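Local coordinates for protein cytidylyltransferase (Leptospira borgpetersenii serovar Hardjo-bovis, PDB 6OEW) that probably transfers a nucleotidyl group, most likely cytidylyl from CTP, and binds a magnesium ion, at residues A[178-182]-A[183-187]; A[202-205]-A[206-210]. All coordinates share one frame; numbering follows the deposited sequence. Where two conformers were deposited one is given.

Contact 1: A[178-182]-A[183-187]; sequences ENTEK and FKFFE
The backbone N-H of F183 donates to T180 O over 3.0 Å, a nearly straight bond (168°) whose donor stands well above the plane of the carbonyl group. It closes a single 3-10 turn, 180-182, just after another backbone bond has tied K182 N to N179 O. The F183 ring then folds back beside this turn: N179 O lies near the ring plane, at its edge, 3.4 Å from CD2, and K182 O sits over a face. A carbonyl oxygen suits such an edge, where the aromatic hydrogens carry a slight positive charge. Through this short turn the chain passes from helix 174-178 into strand 185-187, an outermost strand of the mixed sheet, which runs parallel to strand 133-135. An inverse gamma turn centred on K184, with a weak F185 N to F183 O bond, comes in between, and the F185 ring packs against T180. The methyl CG2 of T180 lies 3.6 Å from the centroid of the F185 ring, only 12° off the normal, a CH-pi contact over the middle of one face. The ring reaches this place because CG is anti to the backbone N (chi1 178°). Threonine offers the ring a compact methyl, and V176 also touches F185.

Contact 2: A[202-205]-A[206-210]; sequences DTIE and DYETL
D206 reaches back from the first turn of the helix with its carboxylate, and OD2 accepts the backbone N-H of D202 at 2.8 Å through its anti lone pair. A weak bond from T203 N, 3.3 Å long, arrives at the same oxygen. In the reverse direction, T203 OG1 accepts from D206 N at 3.1 Å; chi1 of 62° sets this hydroxyl between its own N and carbonyl carbon, facing the helix N-H. Two waters add to the network. One donates to both D202 OD2 and D206 OD2, bridging two oxygens that lie 4.5 Å apart, and the second joins T203 OG1 to D206 OD1. N240 also binds D206 OD1, while K27 forms a salt bridge with D202.

Among the backbone bonds, Y207 N to T203 O and E208 N to I204 O start the regular helical pattern. E205 O is gripped twice, by T209 N at 3.0 Å and by T209 OG1 at 2.9 Å, from opposite faces of its carbonyl plane. The same hydroxyl oxygen also bonds to Q239 N.

Threonine at the N-cap and aspartate three residues on suit their places because each side chain accepts the other's backbone N-H, strongly from D206 N to T203 OG1 and weakly in return, and together T203 and D206 make a capping box at the start of helix 204-214.

Contacts 1 and 2 follow one another in the chain and both concern the ends of secondary structure: contact 1 carries the chain from helix 174-178 into strand 185-187, and contact 2 opens helix 204-214, the next regular element. They do not touch; their centres are 33 Å apart and their nearest atoms about 18 Å. Their relation to the metal differs. Contact 1 is a surface contact at the edge of the mixed sheet, away from the magnesium site. Contact 2 borders that site, since the side chain of D202 lies about 4 Å from the bound magnesium ion and also about 4 Å from that of D108, a magnesium-binding residue of this protein. D206 OD2, which accepts the N-H of D202, probably helps hold the backbone at this metal-proximal residue.

Contact 1: A[178-182]-A[183-187]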
ATOM      1  N   GLU A 178       0.245  15.490 -10.975  1.00 46.67           N
ATOM      2  CA  GLU A 178       0.735  16.508 -11.894  1.00 48.43           C
ATOM      3  C   GLU A 178      -0.238  17.664 -12.080  1.00 44.20           C
ATOM      4  O   GLU A 178       0.063  18.591 -12.838  1.00 50.91           O
ATOM      5  CB  GLU A 178       1.064  15.875 -13.246  1.00 56.93           C
ATOM      6  CG  GLU A 178       2.033  14.718 -13.159  1.00 68.23           C
ATOM      7  CD  GLU A 178       3.381  15.125 -12.590  1.00 77.48           C
ATOM      8  OE1 GLU A 178       4.000  16.062 -13.142  1.00 82.23           O
ATOM      9  OE2 GLU A 178       3.816  14.512 -11.586  1.00 76.66           O
ATOM     10  N   ASN A 179      -1.386  17.637 -11.408  1.00 46.42           N
ATOM     11  CA  ASN A 179      -2.361  18.725 -11.471  1.00 43.93           C
ATOM     12  C   ASN A 179      -2.928  18.986 -10.075  1.00 47.23           C
ATOM     13  O   ASN A 179      -4.141  19.066  -9.880  1.00 48.41           O
ATOM     14  CB  ASN A 179      -3.486  18.407 -12.458  1.00 44.74           C
ATOM     15  CG  ASN A 179      -2.973  18.146 -13.870  1.00 43.31           C
ATOM     16  OD1 ASN A 179      -2.689  19.081 -14.623  1.00 49.18           O
ATOM     17  ND2 ASN A 179      -2.854  16.868 -14.235  1.00 45.76           N
ATOM     18  N   THR A 180      -2.042  19.122  -9.080  1.00 44.35           N
ATOM     19  CA  THR A 180      -2.505  19.179  -7.689  1.00 40.74           C
ATOM     20  C   THR A 180      -3.439  20.355  -7.455  1.00 45.78           C
ATOM     21  O   THR A 180      -4.389  20.255  -6.665  1.00 47.63           O
ATOM     22  CB  THR A 180      -1.324  19.267  -6.722  1.00 47.01           C
ATOM     23  OG1 THR A 180      -0.553  20.440  -7.022  1.00 50.49           O
ATOM     24  CG2 THR A 180      -0.456  18.016  -6.801  1.00 44.62           C
ATOM     25  N   GLU A 181      -3.190  21.481  -8.128  1.00 46.87           N
ATOM     26  CA  GLU A 181      -4.015  22.660  -7.889  1.00 58.04           C
ATOM     27  C   GLU A 181      -5.439  22.487  -8.404  1.00 58.00           C
ATOM     28  O   GLU A 181      -6.277  23.359  -8.162  1.00 58.45           O
ATOM     29  CB  GLU A 181      -3.359  23.904  -8.505  1.00 57.39           C
ATOM     30  CG  GLU A 181      -3.483  24.039 -10.021  1.00 66.15           C
ATOM     31  CD  GLU A 181      -2.660  23.011 -10.794  1.00 67.98           C
ATOM     32  OE1 GLU A 181      -1.720  22.427 -10.214  1.00 67.59           O
ATOM     33  OE2 GLU A 181      -2.960  22.787 -11.984  1.00 72.03           O
ATOM     34  N   LYS A 182      -5.741  21.369  -9.067  1.00 53.72           N
ATOM     35  CA  LYS A 182      -7.093  21.060  -9.512  1.00 50.64           C
ATOM     36  C   LYS A 182      -7.900  20.259  -8.490  1.00 45.52           C
ATOM     37  O   LYS A 182      -9.102  20.057  -8.692  1.00 51.29           O
ATOM     38  CB  LYS A 182      -7.042  20.288 -10.839  1.00 48.51           C
ATOM     39  CG  LYS A 182      -6.443  21.094 -11.994  1.00 57.12           C
ATOM     40  CD  LYS A 182      -6.520  20.350 -13.332  1.00 59.04           C
ATOM     41  CE  LYS A 182      -5.970  21.197 -14.467  1.00 59.59           C
ATOM     42  NZ  LYS A 182      -6.812  22.396 -14.699  1.00 66.86           N
ATOM     43  N   PHE A 183      -7.286  19.806  -7.403  1.00 44.73           N
ATOM     44  CA  PHE A 183      -7.951  18.938  -6.442  1.00 43.57           C
ATOM     45  C   PHE A 183      -7.734  19.445  -5.022  1.00 39.67           C
ATOM     46  O   PHE A 183      -6.835  20.245  -4.754  1.00 41.52           O
ATOM     47  CB  PHE A 183      -7.438  17.504  -6.544  1.00 43.28           C
ATOM     48  CG  PHE A 183      -7.593  16.905  -7.902  1.00 43.58           C
ATOM     49  CD1 PHE A 183      -8.767  16.268  -8.257  1.00 47.70           C
ATOM     50  CD2 PHE A 183      -6.559  16.972  -8.830  1.00 43.82           C
ATOM     51  CE1 PHE A 183      -8.912  15.707  -9.519  1.00 44.60           C
ATOM     52  CE2 PHE A 183      -6.703  16.413 -10.091  1.00 44.47           C
ATOM     53  CZ  PHE A 183      -7.878  15.787 -10.435  1.00 42.16           C
ATOM     54  N   LYS A 184      -8.576  18.964  -4.107  1.00 43.31           N
ATOM     55  CA  LYS A 184      -8.392  19.257  -2.684  1.00 37.93           C
ATOM     56  C   LYS A 184      -7.334  18.273  -2.176  1.00 35.89           C
ATOM     57  O   LYS A 184      -7.610  17.266  -1.516  1.00 39.32           O
ATOM     58  CB  LYS A 184      -9.730  19.192  -1.950  1.00 39.34           C
ATOM     59  CG  LYS A 184     -10.748  20.166  -2.557  1.00 44.25           C
ATOM     60  CD  LYS A 184     -12.064  20.200  -1.813  1.00 52.19           C
ATOM     61  CE  LYS A 184     -12.968  21.310  -2.343  1.00 55.25           C
ATOM     62  NZ  LYS A 184     -14.207  21.393  -1.539  1.00 61.39           N
ATOM     63  N   PHE A 185      -6.081  18.618  -2.485  1.00 36.13           N
ATOM     64  CA  PHE A 185      -4.902  17.766  -2.379  1.00 34.40           C
ATOM     65  C   PHE A 185      -4.109  18.128  -1.132  1.00 38.13           C
ATOM     66  O   PHE A 185      -3.879  19.313  -0.870  1.00 43.59           O
ATOM     67  CB  PHE A 185      -4.033  17.970  -3.630  1.00 32.97           C
ATOM     68  CG  PHE A 185      -2.745  17.171  -3.643  1.00 39.43           C
ATOM     69  CD1 PHE A 185      -2.731  15.855  -4.089  1.00 38.90           C
ATOM     70  CD2 PHE A 185      -1.544  17.760  -3.262  1.00 35.88           C
ATOM     71  CE1 PHE A 185      -1.546  15.125  -4.122  1.00 37.60           C
ATOM     72  CE2 PHE A 185      -0.348  17.043  -3.290  1.00 37.14           C
ATOM     73  CZ  PHE A 185      -0.348  15.719  -3.724  1.00 38.81           C
ATOM     74  N   PHE A 186      -3.685  17.116  -0.370  1.00 32.27           N
ATOM     75  CA  PHE A 186      -2.911  17.344   0.844  1.00 34.43           C
ATOM     76  C   PHE A 186      -1.915  16.225   1.054  1.00 34.54           C
ATOM     77  O   PHE A 186      -2.125  15.096   0.605  1.00 34.82           O
ATOM     78  CB  PHE A 186      -3.818  17.480   2.060  1.00 38.13           C
ATOM     79  CG  PHE A 186      -4.596  18.722   2.019  1.00 48.64           C
ATOM     80  CD1 PHE A 186      -4.009  19.913   2.396  1.00 48.81           C
ATOM     81  CD2 PHE A 186      -5.870  18.735   1.474  1.00 55.37           C
ATOM     82  CE1 PHE A 186      -4.712  21.088   2.304  1.00 61.29           C
ATOM     83  CE2 PHE A 186      -6.586  19.909   1.388  1.00 57.69           C
ATOM     84  CZ  PHE A 186      -6.006  21.085   1.796  1.00 62.67           C
ATOM     85  N   GLU A 187      -0.846  16.546   1.781  1.00 35.08           N
ATOM     86  CA  GLU A 187       0.248  15.608   1.982  1.00 34.41           C
ATOM     87  C   GLU A 187       0.542  15.409   3.463  1.00 34.40           C
ATOM     88  O   GLU A 187       0.372  16.314   4.281  1.00 32.60           O
ATOM     89  CB  GLU A 187       1.504  16.083   1.273  1.00 31.23           C
ATOM     90  CG  GLU A 187       1.312  16.248  -0.231  1.00 35.33           C
ATOM     91  CD  GLU A 187       2.608  16.614  -0.909  1.00 40.75           C
ATOM     92  OE1 GLU A 187       2.813  17.807  -1.226  1.00 38.71           O
ATOM     93  OE2 GLU A 187       3.434  15.702  -1.078  1.00 42.17           O
TER

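Contact 2: A[202-205]-A[206-210]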
ATOM      1  N   ASP A 202      10.920  -5.035  -4.780  1.00 35.10           N
ATOM      2  CA  ASP A 202      10.993  -5.097  -6.220  1.00 37.22           C
ATOM      3  C   ASP A 202      12.184  -5.901  -6.714  1.00 38.30           C
ATOM      4  O   ASP A 202      12.211  -6.241  -7.897  1.00 39.82           O
ATOM      5  CB  ASP A 202      11.080  -3.692  -6.823  1.00 38.34           C
ATOM      6  CG  ASP A 202       9.788  -2.920  -6.693  1.00 41.86           C
ATOM      7  OD1 ASP A 202       8.739  -3.411  -7.189  1.00 42.01           O
ATOM      8  OD2 ASP A 202       9.841  -1.821  -6.101  1.00 43.24           O
ATOM      9  N   THR A 203      13.156  -6.210  -5.853  1.00 38.59           N
ATOM     10  CA  THR A 203      14.335  -6.980  -6.227  1.00 43.07           C
ATOM     11  C   THR A 203      14.635  -7.999  -5.137  1.00 44.25           C
ATOM     12  O   THR A 203      14.115  -7.926  -4.011  1.00 40.11           O
ATOM     13  CB  THR A 203      15.571  -6.098  -6.410  1.00 47.39           C
ATOM     14  OG1 THR A 203      15.863  -5.466  -5.156  1.00 48.96           O
ATOM     15  CG2 THR A 203      15.344  -5.047  -7.471  1.00 46.53           C
ATOM     16  N   ILE A 204      15.531  -8.928  -5.474  1.00 38.66           N
ATOM     17  CA  ILE A 204      16.006  -9.911  -4.504  1.00 39.65           C
ATOM     18  C   ILE A 204      16.719  -9.215  -3.348  1.00 50.68           C
ATOM     19  O   ILE A 204      16.611  -9.632  -2.184  1.00 40.67           O
ATOM     20  CB  ILE A 204      16.924 -10.936  -5.198  1.00 41.94           C
ATOM     21  CG1 ILE A 204      16.098 -11.874  -6.067  1.00 45.45           C
ATOM     22  CG2 ILE A 204      17.737 -11.722  -4.184  1.00 43.64           C
ATOM     23  CD1 ILE A 204      14.966 -12.501  -5.329  1.00 40.39           C
ATOM     24  N   GLU A 205      17.465  -8.149  -3.655  1.00 41.16           N
ATOM     25  CA  GLU A 205      18.157  -7.387  -2.620  1.00 42.02           C
ATOM     26  C   GLU A 205      17.158  -6.721  -1.664  1.00 40.65           C
ATOM     27  O   GLU A 205      17.417  -6.613  -0.455  1.00 47.30           O
ATOM     28  CB  GLU A 205      19.062  -6.342  -3.275  1.00 43.65           C
ATOM     29  CG  GLU A 205      20.237  -6.917  -4.070  1.00 50.90           C
ATOM     30  CD  GLU A 205      19.831  -7.593  -5.388  1.00 59.11           C
ATOM     31  OE1 GLU A 205      18.822  -7.181  -6.008  1.00 54.71           O
ATOM     32  OE2 GLU A 205      20.532  -8.546  -5.801  1.00 61.58           O
ATOM     33  N   ASP A 206      16.017  -6.255  -2.185  1.00 39.14           N
ATOM     34  CA  ASP A 206      14.969  -5.734  -1.303  1.00 37.15           C
ATOM     35  C   ASP A 206      14.505  -6.816  -0.345  1.00 38.43           C
ATOM     36  O   ASP A 206      14.342  -6.584   0.863  1.00 37.55           O
ATOM     37  CB  ASP A 206      13.764  -5.257  -2.113  1.00 34.69           C
ATOM     38  CG  ASP A 206      14.007  -3.964  -2.860  1.00 39.54           C
ATOM     39  OD1 ASP A 206      14.962  -3.225  -2.551  1.00 36.83           O
ATOM     40  OD2 ASP A 206      13.211  -3.693  -3.781  1.00 41.10           O
ATOM     41  N   TYR A 207      14.220  -7.993  -0.904  1.00 38.04           N
ATOM     42  CA  TYR A 207      13.781  -9.156  -0.149  1.00 35.95           C
ATOM     43  C   TYR A 207      14.755  -9.493   0.969  1.00 37.67           C
ATOM     44  O   TYR A 207      14.339  -9.771   2.099  1.00 37.92           O
ATOM     45  CB  TYR A 207      13.628 -10.335  -1.120  1.00 36.30           C
ATOM     46  CG  TYR A 207      13.111 -11.640  -0.552  1.00 36.70           C
ATOM     47  CD1 TYR A 207      11.973 -11.681   0.266  1.00 40.44           C
ATOM     48  CD2 TYR A 207      13.731 -12.834  -0.872  1.00 38.47           C
ATOM     49  CE1 TYR A 207      11.499 -12.908   0.770  1.00 41.41           C
ATOM     50  CE2 TYR A 207      13.266 -14.042  -0.397  1.00 47.68           C
ATOM     51  CZ  TYR A 207      12.150 -14.085   0.420  1.00 43.70           C
ATOM     52  OH  TYR A 207      11.724 -15.321   0.888  1.00 39.41           O
ATOM     53  N   GLU A 208      16.053  -9.545   0.658  1.00 39.50           N
ATOM     54  CA  GLU A 208      17.058  -9.861   1.671  0.57 41.48           C
ATOM     55  C   GLU A 208      17.050  -8.821   2.783  1.00 41.27           C
ATOM     56  O   GLU A 208      17.165  -9.154   3.968  1.00 42.09           O
ATOM     57  CB  GLU A 208      18.447  -9.921   1.031  0.57 43.69           C
ATOM     58  CG  GLU A 208      18.608 -10.979  -0.071  0.57 46.97           C
ATOM     59  CD  GLU A 208      19.945 -10.887  -0.811  0.57 51.47           C
ATOM     60  OE1 GLU A 208      20.633  -9.849  -0.722  0.57 52.78           O
ATOM     61  OE2 GLU A 208      20.307 -11.863  -1.490  0.57 51.78           O
ATOM     62  N   THR A 209      16.950  -7.546   2.398  1.00 40.50           N
ATOM     63  CA  THR A 209      16.844  -6.448   3.363  1.00 40.39           C
ATOM     64  C   THR A 209      15.630  -6.624   4.266  1.00 42.00           C
ATOM     65  O   THR A 209      15.720  -6.500   5.499  1.00 42.79           O
ATOM     66  CB  THR A 209      16.738  -5.116   2.607  1.00 39.82           C
ATOM     67  OG1 THR A 209      17.928  -4.912   1.834  1.00 41.60           O
ATOM     68  CG2 THR A 209      16.524  -3.920   3.584  1.00 39.87           C
ATOM     69  N   LEU A 210      14.471  -6.874   3.662  1.00 37.15           N
ATOM     70  CA  LEU A 210      13.243  -7.008   4.437  1.00 43.40           C
ATOM     71  C   LEU A 210      13.300  -8.235   5.331  1.00 42.37           C
ATOM     72  O   LEU A 210      12.808  -8.212   6.464  1.00 37.26           O
ATOM     73  CB  LEU A 210      12.041  -7.081   3.492  1.00 34.20           C
ATOM     74  CG  LEU A 210      11.763  -5.794   2.706  1.00 35.37           C
ATOM     75  CD1 LEU A 210      10.810  -6.085   1.582  1.00 36.44           C
ATOM     76  CD2 LEU A 210      11.163  -4.720   3.628  1.00 35.96           C
TER
HETATM   77  O   HOH W   1      12.347  -1.404  -4.550  1.00 49.18           O
HETATM   78  O   HOH W   2      16.148  -2.647  -5.106  1.00 48.09           O